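Local coordinates for protein leucine aminopeptidase 2 (Saccharomyces cerevisiae, PDB 2XPZ) that cleaves N-terminal amino acids, chiefly from di- and tripeptides, as a zinc aminopeptidase, and has low epoxide hydrolase activity in vitro, at residues L54-E59 with D110-N115; I171-P176 with I209-L214; I253-E258 with Y417-A422; R344-L349 with D505-Q510. All blocks are in the same frame, centred on the assembly; numbering follows the deposited sequence.

Interaction 1 of 4, residues L54-E59 with D110-N115; sequences LKKLHE and DNFTLN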
# COMPACT_ATOMS: atom_id res chain seq x y z
N LEU A 54 -2.73 -26.76 15.15
CA LEU A 54 -1.27 -26.75 15.14
C LEU A 54 -0.68 -28.14 15.12
O LEU A 54 -1.27 -29.08 15.65
CB LEU A 54 -0.74 -26.02 16.36
CG LEU A 54 -1.32 -24.63 16.58
CD1 LEU A 54 -0.64 -23.96 17.75
CD2 LEU A 54 -1.17 -23.80 15.31
N LYS A 55 0.50 -28.27 14.54
CA LYS A 55 1.24 -29.52 14.61
C LYS A 55 2.64 -29.25 15.16
O LYS A 55 3.36 -28.40 14.66
CB LYS A 55 1.29 -30.19 13.24
CG LYS A 55 2.11 -31.48 13.19
CD LYS A 55 1.84 -32.30 11.92
CE LYS A 55 1.52 -31.40 10.73
NZ LYS A 55 1.64 -32.10 9.41
N LYS A 56 3.03 -29.97 16.22
CA LYS A 56 4.36 -29.82 16.82
C LYS A 56 5.44 -30.30 15.87
O LYS A 56 5.37 -31.42 15.36
CB LYS A 56 4.48 -30.61 18.12
CG LYS A 56 3.70 -30.06 19.28
CD LYS A 56 3.90 -30.92 20.50
CE LYS A 56 2.91 -30.55 21.58
NZ LYS A 56 3.28 -31.23 22.85
N LEU A 57 6.43 -29.45 15.66
CA LEU A 57 7.57 -29.77 14.81
C LEU A 57 8.80 -30.14 15.66
O LEU A 57 9.11 -29.47 16.65
CB LEU A 57 7.89 -28.61 13.86
CG LEU A 57 6.79 -28.09 12.93
CD1 LEU A 57 7.24 -26.84 12.18
CD2 LEU A 57 6.35 -29.17 11.95
N HIS A 58 9.48 -31.20 15.27
CA HIS A 58 10.68 -31.62 15.99
C HIS A 58 11.82 -31.70 14.99
O HIS A 58 11.77 -32.49 14.04
CB HIS A 58 10.46 -32.98 16.68
CG HIS A 58 9.24 -33.04 17.55
ND1 HIS A 58 9.17 -32.43 18.78
CD2 HIS A 58 8.05 -33.68 17.38
CE1 HIS A 58 7.99 -32.67 19.33
NE2 HIS A 58 7.29 -33.43 18.49
N GLU A 59 12.83 -30.87 15.16
CA GLU A 59 13.97 -30.91 14.26
C GLU A 59 15.26 -30.60 15.00
O GLU A 59 15.26 -29.79 15.93
CB GLU A 59 13.78 -29.93 13.11
N ASP A 110 1.09 -34.37 19.42
CA ASP A 110 1.72 -33.60 18.35
C ASP A 110 0.77 -32.60 17.70
O ASP A 110 1.07 -31.42 17.64
CB ASP A 110 2.37 -34.52 17.31
CG ASP A 110 3.73 -35.03 17.75
OD1 ASP A 110 4.18 -34.65 18.85
OD2 ASP A 110 4.34 -35.82 17.00
N ASN A 111 -0.37 -33.07 17.21
CA ASN A 111 -1.35 -32.18 16.61
C ASN A 111 -2.43 -31.79 17.60
O ASN A 111 -3.13 -32.65 18.11
CB ASN A 111 -2.02 -32.88 15.42
CG ASN A 111 -1.03 -33.33 14.37
OD1 ASN A 111 -1.09 -32.88 13.22
ND2 ASN A 111 -0.12 -34.21 14.74
N PHE A 112 -2.58 -30.50 17.87
CA PHE A 112 -3.56 -30.04 18.86
C PHE A 112 -4.46 -28.90 18.39
O PHE A 112 -4.14 -28.20 17.43
CB PHE A 112 -2.87 -29.68 20.18
CG PHE A 112 -1.79 -28.64 20.04
CD1 PHE A 112 -2.00 -27.34 20.48
CD2 PHE A 112 -0.58 -28.95 19.46
CE1 PHE A 112 -1.03 -26.38 20.35
CE2 PHE A 112 0.40 -28.00 19.32
CZ PHE A 112 0.17 -26.71 19.77
N THR A 113 -5.58 -28.72 19.07
CA THR A 113 -6.51 -27.62 18.78
C THR A 113 -6.34 -26.54 19.83
O THR A 113 -6.64 -26.76 21.00
CB THR A 113 -7.99 -28.08 18.82
OG1 THR A 113 -8.24 -29.05 17.80
CG2 THR A 113 -8.93 -26.89 18.62
N LEU A 114 -5.85 -25.37 19.41
CA LEU A 114 -5.60 -24.26 20.33
C LEU A 114 -6.69 -23.20 20.25
O LEU A 114 -6.96 -22.65 19.19
CB LEU A 114 -4.23 -23.64 20.04
CG LEU A 114 -3.72 -22.52 20.94
CD1 LEU A 114 -3.41 -23.06 22.32
CD2 LEU A 114 -2.49 -21.85 20.34
N ASN A 115 -7.34 -22.93 21.37
CA ASN A 115 -8.37 -21.91 21.37
C ASN A 115 -8.09 -20.83 22.39
O ASN A 115 -8.09 -21.08 23.59
CB ASN A 115 -9.76 -22.53 21.60
CG ASN A 115 -10.87 -21.50 21.60
OD1 ASN A 115 -11.15 -20.88 22.62
ND2 ASN A 115 -11.51 -21.30 20.45
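The ring of Phe112 takes Leu54 on one face: Leu54 CB stands 3.9 Å from the ring centroid, 24° off the normal, in a CH-pi contact offset toward the rim, and Leu54 CD1 reaches Phe112 CZ at 3.5 Å. Asp110 O lies at the edge of the same ring, in its plane, while Lys56 CG comes in obliquely. The other flat pair is polar, with Asp110 OD1 at the edge of the His58 ring in a weak but straight hydrogen bond from NE2 (3.4 Å, 175°). The ring of Phe112 is swung back over Leu54 because its CG sits between the backbone N and the carbonyl carbon (chi1 56°). Replacing Phe112 by an alanine removes the ring, which would probably uncover Leu54 CB and CD1 on this side and open a gap beside Leu67 and Ile81, which also touch the Phe112 side chain.

The backbones carrying these side chains pair as antiparallel strands, 45-56 and 111-120, in the large sheet of the M1 N-terminal domain. Leu54 and Phe112 form a hydrogen-bonded pair, N to O both ways, and Lys56 N adds a bond of 2.8 Å to Asp110 O. The non-hydrogen-bonded pair Lys55 and Asn111 turns to the opposite face, where Lys55 CD meets Asn111 OD1 at 3.3 Å. Leu54 and Phe112 suit the buried face, and Lys55 and Asn111, with polar ends, the more exposed one. Where strand 45-56 ends, Lys56 NZ bonds weakly to Asn105 O and Cys108 O; its ammonium lies near the Asp110 carboxylate without touching it and would probably only mildly favour its charge.

Interaction 2 of 4, residues I171-P176 with I209-L214; sequences IESPLP and IASGDL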
# COMPACT_ATOMS: atom_id res chain seq x y z
N ILE A 171 -17.78 -13.43 11.84
CA ILE A 171 -17.75 -12.10 12.44
C ILE A 171 -19.17 -11.60 12.59
O ILE A 171 -19.94 -11.60 11.63
CB ILE A 171 -16.93 -11.12 11.57
CG1 ILE A 171 -15.52 -11.65 11.37
CG2 ILE A 171 -16.90 -9.74 12.21
CD1 ILE A 171 -14.88 -11.17 10.12
N GLU A 172 -19.52 -11.17 13.80
CA GLU A 172 -20.85 -10.63 14.09
C GLU A 172 -20.78 -9.12 14.26
O GLU A 172 -19.83 -8.59 14.84
CB GLU A 172 -21.44 -11.28 15.34
CG GLU A 172 -22.94 -11.09 15.46
CD GLU A 172 -23.37 -10.61 16.83
OE1 GLU A 172 -22.50 -10.36 17.69
OE2 GLU A 172 -24.60 -10.47 17.04
N SER A 173 -21.79 -8.42 13.77
CA SER A 173 -21.76 -6.96 13.75
C SER A 173 -23.16 -6.45 13.47
O SER A 173 -23.90 -7.05 12.69
CB SER A 173 -20.77 -6.47 12.68
OG SER A 173 -20.35 -5.13 12.88
N PRO A 174 -23.55 -5.35 14.12
CA PRO A 174 -24.82 -4.69 13.80
C PRO A 174 -24.81 -4.18 12.36
O PRO A 174 -25.87 -4.00 11.76
CB PRO A 174 -24.85 -3.50 14.77
CG PRO A 174 -23.49 -3.43 15.39
CD PRO A 174 -22.92 -4.79 15.32
N LEU A 175 -23.62 -3.96 11.82
CA LEU A 175 -23.45 -3.49 10.45
C LEU A 175 -22.76 -4.55 9.58
O LEU A 175 -22.06 -5.42 10.09
CB LEU A 175 -22.67 -2.17 10.46
CG LEU A 175 -23.40 -0.98 11.10
CD1 LEU A 175 -22.44 0.01 11.72
CD2 LEU A 175 -24.29 -0.29 10.08
N PRO A 176 -22.98 -4.50 8.25
CA PRO A 176 -22.38 -5.47 7.33
C PRO A 176 -20.87 -5.63 7.52
O PRO A 176 -20.21 -4.70 7.97
CB PRO A 176 -22.69 -4.88 5.96
CG PRO A 176 -23.97 -4.18 6.16
CD PRO A 176 -23.93 -3.62 7.56
N ILE A 209 -10.40 -6.90 7.94
CA ILE A 209 -11.81 -6.84 8.29
C ILE A 209 -12.29 -5.40 8.12
O ILE A 209 -11.57 -4.45 8.40
CB ILE A 209 -12.05 -7.36 9.74
CG1 ILE A 209 -11.19 -8.61 10.00
CG2 ILE A 209 -13.53 -7.65 9.97
CD1 ILE A 209 -11.15 -9.07 11.44
N ALA A 210 -13.51 -5.23 7.62
CA ALA A 210 -14.16 -3.93 7.62
C ALA A 210 -15.64 -4.14 7.88
O ALA A 210 -16.25 -5.08 7.38
CB ALA A 210 -13.95 -3.20 6.29
N SER A 211 -16.21 -3.26 8.69
CA SER A 211 -17.62 -3.31 9.00
C SER A 211 -18.17 -1.89 9.03
O SER A 211 -17.61 -1.02 9.69
CB SER A 211 -17.85 -3.96 10.35
OG SER A 211 -19.22 -3.96 10.66
N GLY A 212 -19.27 -1.68 8.33
CA GLY A 212 -19.91 -0.38 8.26
C GLY A 212 -21.16 -0.46 7.41
O GLY A 212 -21.68 -1.53 7.16
N ASP A 213 -21.65 0.68 6.96
CA ASP A 213 -22.83 0.67 6.10
C ASP A 213 -22.38 0.39 4.66
O ASP A 213 -22.07 1.31 3.91
CB ASP A 213 -23.58 1.99 6.23
CG ASP A 213 -24.77 2.07 5.33
OD1 ASP A 213 -25.19 1.02 4.82
OD2 ASP A 213 -25.29 3.19 5.13
N LEU A 214 -22.33 -0.88 4.29
CA LEU A 214 -21.85 -1.26 2.98
C LEU A 214 -22.91 -1.97 2.15
O LEU A 214 -23.67 -2.80 2.66
CB LEU A 214 -20.60 -2.14 3.10
CG LEU A 214 -19.41 -1.55 3.87
CD1 LEU A 214 -18.49 -2.62 4.40
CD2 LEU A 214 -18.64 -0.57 3.02
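Ser211 OG meets Ser173 OG at 2.8 Å, a hydroxyl-to-hydroxyl hydrogen bond in which Ser173 donates, where two beta-sheets of the N-terminal half adjoin. Strand 165-172 of the large mixed sheet ends just before Ser173, and the chain then turns through Pro174 and Leu175 into strand 177-179, the antiparallel neighbour of strand 209-211 in a smaller four-stranded sheet. Ser211 passes the bond on: its OG donates to Pro176 O at 3.0 Å, from above the carbonyl plane. The same oxygen also accepts from Gly212 N, which lies closer to that plane, so two donors grip it. Small hydroxyl side chains suit this buried place, since each can both give and accept a bond. Both serines carry OG anti to the backbone N (chi1 -161° in Ser173, 178° in Ser211), which turns the hydroxyls to meet between the chains.

Away from the serines, the sheets also touch through branched aliphatic side chains, Ile171 CD1 against Ile209 CG2 at 3.8 Å, crossing obliquely with Leu37 beside both. Phe41 packs on both serines and on Leu175, and Ser144 holds Ile209 N on the next strand, near the substrate-binding Leu146. Pro176, which has no N-H to offer, sets its ring carbons against the glycine carbonyl oxygen, with Pro176 CD 3.1 Å from Gly212 O.

Interaction 3 of 4, residues I253-E258 with Y417-A422; sequences IIFEYE and YFKKFA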
# COMPACT_ATOMS: atom_id res chain seq x y z
N ILE A 253 0.77 -12.14 -18.03
CA ILE A 253 2.16 -11.86 -17.67
C ILE A 253 2.72 -12.94 -16.73
O ILE A 253 3.88 -13.36 -16.86
CB ILE A 253 2.30 -10.48 -17.03
CG1 ILE A 253 2.05 -9.40 -18.08
CG2 ILE A 253 3.68 -10.32 -16.42
CD1 ILE A 253 1.79 -8.06 -17.49
N ILE A 254 1.88 -13.40 -15.81
CA ILE A 254 2.25 -14.46 -14.89
C ILE A 254 1.42 -15.70 -15.19
O ILE A 254 1.69 -16.41 -16.15
CB ILE A 254 2.06 -14.01 -13.43
CG1 ILE A 254 2.59 -12.59 -13.26
CG2 ILE A 254 2.78 -14.97 -12.51
CD1 ILE A 254 2.10 -11.89 -12.04
N PHE A 255 0.40 -15.96 -14.39
CA PHE A 255 -0.45 -17.12 -14.64
C PHE A 255 -1.84 -16.96 -14.00
O PHE A 255 -2.11 -15.98 -13.30
CB PHE A 255 0.30 -18.43 -14.30
CG PHE A 255 0.84 -18.51 -12.89
CD1 PHE A 255 2.20 -18.67 -12.67
CD2 PHE A 255 0.00 -18.41 -11.80
CE1 PHE A 255 2.70 -18.74 -11.38
CE2 PHE A 255 0.50 -18.48 -10.51
CZ PHE A 255 1.85 -18.65 -10.30
N GLU A 256 -2.75 -17.89 -14.27
CA GLU A 256 -4.12 -17.80 -13.73
C GLU A 256 -4.21 -17.28 -12.29
O GLU A 256 -3.48 -17.71 -11.41
CB GLU A 256 -4.84 -19.15 -13.82
CG GLU A 256 -6.13 -19.19 -12.99
CD GLU A 256 -7.02 -20.39 -13.27
OE1 GLU A 256 -6.53 -21.37 -13.87
OE2 GLU A 256 -8.22 -20.34 -12.90
N TYR A 257 -5.14 -16.34 -12.08
CA TYR A 257 -5.44 -15.78 -10.77
C TYR A 257 -5.91 -16.90 -9.83
O TYR A 257 -6.72 -17.74 -10.20
CB TYR A 257 -6.51 -14.69 -10.91
CG TYR A 257 -6.92 -13.97 -9.63
CD1 TYR A 257 -6.03 -13.14 -8.95
CD2 TYR A 257 -8.21 -14.06 -9.14
CE1 TYR A 257 -6.41 -12.46 -7.80
CE2 TYR A 257 -8.60 -13.38 -8.00
CZ TYR A 257 -7.70 -12.59 -7.34
OH TYR A 257 -8.10 -11.93 -6.21
N GLU A 258 -5.39 -16.89 -8.60
CA GLU A 258 -5.48 -18.07 -7.74
C GLU A 258 -6.52 -17.96 -6.63
O GLU A 258 -6.80 -18.95 -5.94
CB GLU A 258 -4.09 -18.36 -7.13
CG GLU A 258 -3.65 -19.82 -7.21
CD GLU A 258 -2.15 -19.99 -7.39
OE1 GLU A 258 -1.64 -19.69 -8.50
OE2 GLU A 258 -1.47 -20.42 -6.44
N TYR A 417 9.36 -18.59 -10.75
CA TYR A 417 9.50 -18.05 -9.41
C TYR A 417 8.19 -18.12 -8.63
O TYR A 417 8.15 -18.70 -7.55
CB TYR A 417 10.04 -16.61 -9.44
CG TYR A 417 9.93 -15.84 -8.14
CD1 TYR A 417 10.95 -15.86 -7.20
CD2 TYR A 417 8.80 -15.08 -7.86
CE1 TYR A 417 10.84 -15.15 -6.01
CE2 TYR A 417 8.69 -14.37 -6.69
CZ TYR A 417 9.70 -14.41 -5.77
OH TYR A 417 9.57 -13.70 -4.60
N PHE A 418 7.12 -17.53 -9.16
CA PHE A 418 5.84 -17.49 -8.46
C PHE A 418 5.18 -18.86 -8.39
O PHE A 418 4.43 -19.16 -7.46
CB PHE A 418 4.88 -16.46 -9.07
CG PHE A 418 5.31 -15.04 -8.86
CD1 PHE A 418 5.14 -14.44 -7.63
CD2 PHE A 418 5.89 -14.30 -9.87
CE1 PHE A 418 5.54 -13.14 -7.42
CE2 PHE A 418 6.29 -13.01 -9.67
CZ PHE A 418 6.11 -12.42 -8.45
N LYS A 419 5.47 -19.71 -9.37
CA LYS A 419 4.97 -21.07 -9.34
C LYS A 419 5.76 -21.91 -8.33
O LYS A 419 5.20 -22.80 -7.70
CB LYS A 419 5.05 -21.71 -10.73
CG LYS A 419 3.78 -22.42 -11.14
CD LYS A 419 4.04 -23.31 -12.33
CE LYS A 419 3.61 -22.66 -13.61
NZ LYS A 419 3.73 -23.65 -14.71
N LYS A 420 7.04 -21.60 -8.18
CA LYS A 420 7.93 -22.32 -7.25
C LYS A 420 7.70 -21.99 -5.77
O LYS A 420 7.88 -22.86 -4.91
CB LYS A 420 9.40 -22.10 -7.62
CG LYS A 420 10.39 -22.67 -6.60
CD LYS A 420 11.81 -22.63 -7.11
CE LYS A 420 12.80 -22.90 -6.00
NZ LYS A 420 14.21 -22.83 -6.47
N PHE A 421 7.32 -20.75 -5.48
CA PHE A 421 7.11 -20.33 -4.09
C PHE A 421 5.64 -20.07 -3.74
O PHE A 421 5.33 -19.56 -2.67
CB PHE A 421 8.00 -19.13 -3.74
CG PHE A 421 9.46 -19.46 -3.66
CD1 PHE A 421 9.96 -20.13 -2.55
CD2 PHE A 421 10.32 -19.13 -4.69
CE1 PHE A 421 11.30 -20.46 -2.47
CE2 PHE A 421 11.66 -19.45 -4.61
CZ PHE A 421 12.16 -20.12 -3.50
N ALA A 422 4.74 -20.46 -4.64
CA ALA A 422 3.32 -20.35 -4.41
C ALA A 422 2.94 -20.89 -3.04
O ALA A 422 3.17 -22.05 -2.73
CB ALA A 422 2.55 -21.10 -5.47
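A chi1 of 56° places Phe255 CG between its backbone N and carbonyl carbon and aims the ring at the end of helix 407-420. From the helix, Phe418 takes chi1 -69°, with CG anti to the carbonyl carbon, which sets the edge carbon CD2 of its ring near Ile254. The Phe255 ring arrives edge first: Lys419 N and Phe418 C lie near its plane, with Phe255 CE1 3.6 Å from Lys419 N and Phe255 CZ 3.8 Å from Phe418 C. The rim of the ring is thus set against the peptide joining these two residues. Phe255 CE1 also touches Phe418 CB at 3.9 Å and Lys419 CB at 3.8 Å, so the lysine contributes the aliphatic root of its chain, which suits a residue whose amine belongs at the exposed surface.

Ile254 does double duty. Its CG2 lies 3.7 Å above the Phe255 ring plane, offset toward the rim, and also approaches Phe418 CD2 obliquely at 4.1 Å. A branched aliphatic residue is well shaped to fill the angle between the two aromatic side chains. Farther along, Glu258 OE2 only brushes Ala422 CB. No hydrogen bond joins the segments, so the contact rests on van der Waals packing, of apolar side chains and of a ring edge on a peptide.

In the M1 catalytic domain this packing joins the loop that follows helix 243-253 to the C-terminal end of helix 407-420. Trp307 meets Phe255 edge-to-face, Trp326 does the same to Phe418, and Leu330 touches both Ile254 and Phe418 from helix 321-339, the helix that carries the zinc ligand Glu324.

Interaction 4 of 4, residues R344-L349 with D505-Q510; sequences RHFSAL and DFNSNQ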
# COMPACT_ATOMS: atom_id res chain seq x y z
N ARG A 344 4.94 2.59 -18.92
CA ARG A 344 5.60 1.90 -17.82
C ARG A 344 6.93 2.55 -17.50
O ARG A 344 7.32 2.66 -16.33
CB ARG A 344 5.84 0.43 -18.15
CG ARG A 344 6.94 -0.20 -17.31
CD ARG A 344 6.94 -1.71 -17.39
NE ARG A 344 7.47 -2.23 -18.64
CZ ARG A 344 8.61 -2.89 -18.75
NH1 ARG A 344 9.36 -3.11 -17.69
NH2 ARG A 344 9.01 -3.34 -19.94
N HIS A 345 7.63 2.97 -18.55
CA HIS A 345 8.89 3.71 -18.42
C HIS A 345 8.69 5.04 -17.70
O HIS A 345 9.52 5.45 -16.89
CB HIS A 345 9.52 3.92 -19.79
CG HIS A 345 10.29 2.74 -20.28
ND1 HIS A 345 11.63 2.56 -20.01
CD2 HIS A 345 9.91 1.67 -21.02
CE1 HIS A 345 12.04 1.43 -20.56
NE2 HIS A 345 11.02 0.87 -21.18
N PHE A 346 7.59 5.70 -18.02
CA PHE A 346 7.20 6.93 -17.33
C PHE A 346 6.83 6.66 -15.86
O PHE A 346 7.27 7.38 -14.97
CB PHE A 346 6.09 7.65 -18.10
CG PHE A 346 5.70 8.97 -17.51
CD1 PHE A 346 6.62 9.97 -17.35
CD2 PHE A 346 4.39 9.20 -17.09
CE1 PHE A 346 6.27 11.17 -16.80
CE2 PHE A 346 4.04 10.41 -16.53
CZ PHE A 346 4.98 11.39 -16.39
N SER A 347 6.02 5.62 -15.62
CA SER A 347 5.72 5.16 -14.26
C SER A 347 7.02 4.93 -13.51
O SER A 347 7.19 5.38 -12.38
CB SER A 347 4.91 3.86 -14.29
OG SER A 347 3.53 4.11 -14.06
N ALA A 348 7.93 4.22 -14.18
CA ALA A 348 9.24 3.91 -13.64
C ALA A 348 10.04 5.16 -13.36
O ALA A 348 10.66 5.29 -12.30
CB ALA A 348 9.97 3.04 -14.60
N LEU A 349 10.02 6.09 -14.31
CA LEU A 349 10.73 7.36 -14.16
C LEU A 349 10.19 8.24 -13.03
O LEU A 349 10.95 8.91 -12.35
CB LEU A 349 10.72 8.11 -15.49
CG LEU A 349 11.35 9.50 -15.41
CD1 LEU A 349 12.73 9.42 -14.77
CD2 LEU A 349 11.40 10.10 -16.80
N ASP A 505 -3.43 14.69 -24.66
CA ASP A 505 -2.95 13.32 -24.64
C ASP A 505 -2.11 13.01 -23.43
O ASP A 505 -1.39 12.02 -23.41
CB ASP A 505 -2.11 13.05 -25.88
CG ASP A 505 -2.92 12.50 -27.00
OD1 ASP A 505 -3.90 11.79 -26.71
OD2 ASP A 505 -2.59 12.79 -28.17
N PHE A 506 -2.17 13.87 -22.43
CA PHE A 506 -1.49 13.60 -21.17
C PHE A 506 -2.40 12.67 -20.37
O PHE A 506 -3.61 12.80 -20.42
CB PHE A 506 -1.24 14.90 -20.40
CG PHE A 506 -0.08 15.73 -20.92
CD1 PHE A 506 0.54 15.44 -22.13
CD2 PHE A 506 0.39 16.83 -20.19
CE1 PHE A 506 1.60 16.22 -22.59
CE2 PHE A 506 1.44 17.60 -20.65
CZ PHE A 506 2.04 17.29 -21.85
N ASN A 507 -1.81 11.72 -19.65
CA ASN A 507 -2.58 10.88 -18.72
C ASN A 507 -2.53 11.51 -17.33
O ASN A 507 -1.89 12.54 -17.15
CB ASN A 507 -2.06 9.44 -18.73
CG ASN A 507 -0.63 9.34 -18.28
OD1 ASN A 507 -0.19 10.10 -17.42
ND2 ASN A 507 0.10 8.39 -18.84
N SER A 508 -3.22 10.93 -16.35
CA SER A 508 -3.30 11.54 -15.01
C SER A 508 -1.92 11.84 -14.44
O SER A 508 -1.71 12.90 -13.85
CB SER A 508 -4.02 10.63 -14.04
OG SER A 508 -5.08 9.96 -14.70
N ASN A 509 -1.00 10.91 -14.62
CA ASN A 509 0.35 11.04 -14.08
C ASN A 509 1.18 12.14 -14.76
O ASN A 509 2.11 12.67 -14.16
CB ASN A 509 1.08 9.69 -14.16
CG ASN A 509 0.54 8.68 -13.17
OD1 ASN A 509 -0.29 8.99 -12.33
ND2 ASN A 509 1.03 7.45 -13.27
N GLN A 510 0.83 12.48 -16.00
CA GLN A 510 1.52 13.54 -16.74
C GLN A 510 1.07 14.94 -16.29
O GLN A 510 1.87 15.87 -16.20
CB GLN A 510 1.35 13.36 -18.26
CG GLN A 510 2.24 12.25 -18.88
CD GLN A 510 2.09 12.11 -20.39
OE1 GLN A 510 1.07 11.63 -20.89
NE2 GLN A 510 3.12 12.51 -21.12
O HOH W 1 2.39 5.09 -11.57
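This is a small, mostly apolar contact between helices, in which Phe346 of helix 341-361 in the M1 catalytic domain packs against the N-terminal turn of helix 508-519 in the C-terminal region. With CG anti to the backbone N (chi1 -176°), the ring extends across to that turn and touches it with its rim. Phe346 CE2 comes 3.5 Å from Gln510 CG, in an oblique approach, and 3.8 Å from Asn509 C, which lies at the ring edge. A leucine in place of Phe346 lacks the far rim of the ring, which would probably leave Gln510 CG and the Asn509 backbone without their close partner.

The turn that receives the ring is stiffened by a capping box: Asn507 OD1 accepts from Gln510 N at 3.0 Å, and Gln510 OE1 accepts from Asn507 N at 3.1 Å. Gln510 NE2 goes on to Leu470 O, so both ends of its amide are engaged, which probably helps keep its CG methylene against the Phe346 rim. Beside the ring, a water bonds Ser347 OG at 2.9 Å and takes a weak bond from Asn509 ND2. The chemistry is therefore divided, with an aromatic rim against methylene and peptide, and polar groups linked through water, spent on the helix cap or bonded to the neighbouring helix 469-487.

In the fold
From the N terminus, interaction 1 comes first, closing a loop of 50 residues, with no helix in it, inside the large N-terminal sheet. Interaction 2 follows in series, closing 32 residues, and reaches that same sheet at another place, about 33 Å away between centres, joining it to the smaller four-stranded sheet. Interactions 3 and 4 span far more chain, 158 and 155 residues, and their segments alternate, so the two loops cross: 253-258, 344-349, 417-422, 505-510. Interaction 3 stays within the catalytic domain, whereas interaction 4 ties it to the C-terminal helices. Interactions 1 and 2 both lie across the molecule's centre from interaction 4.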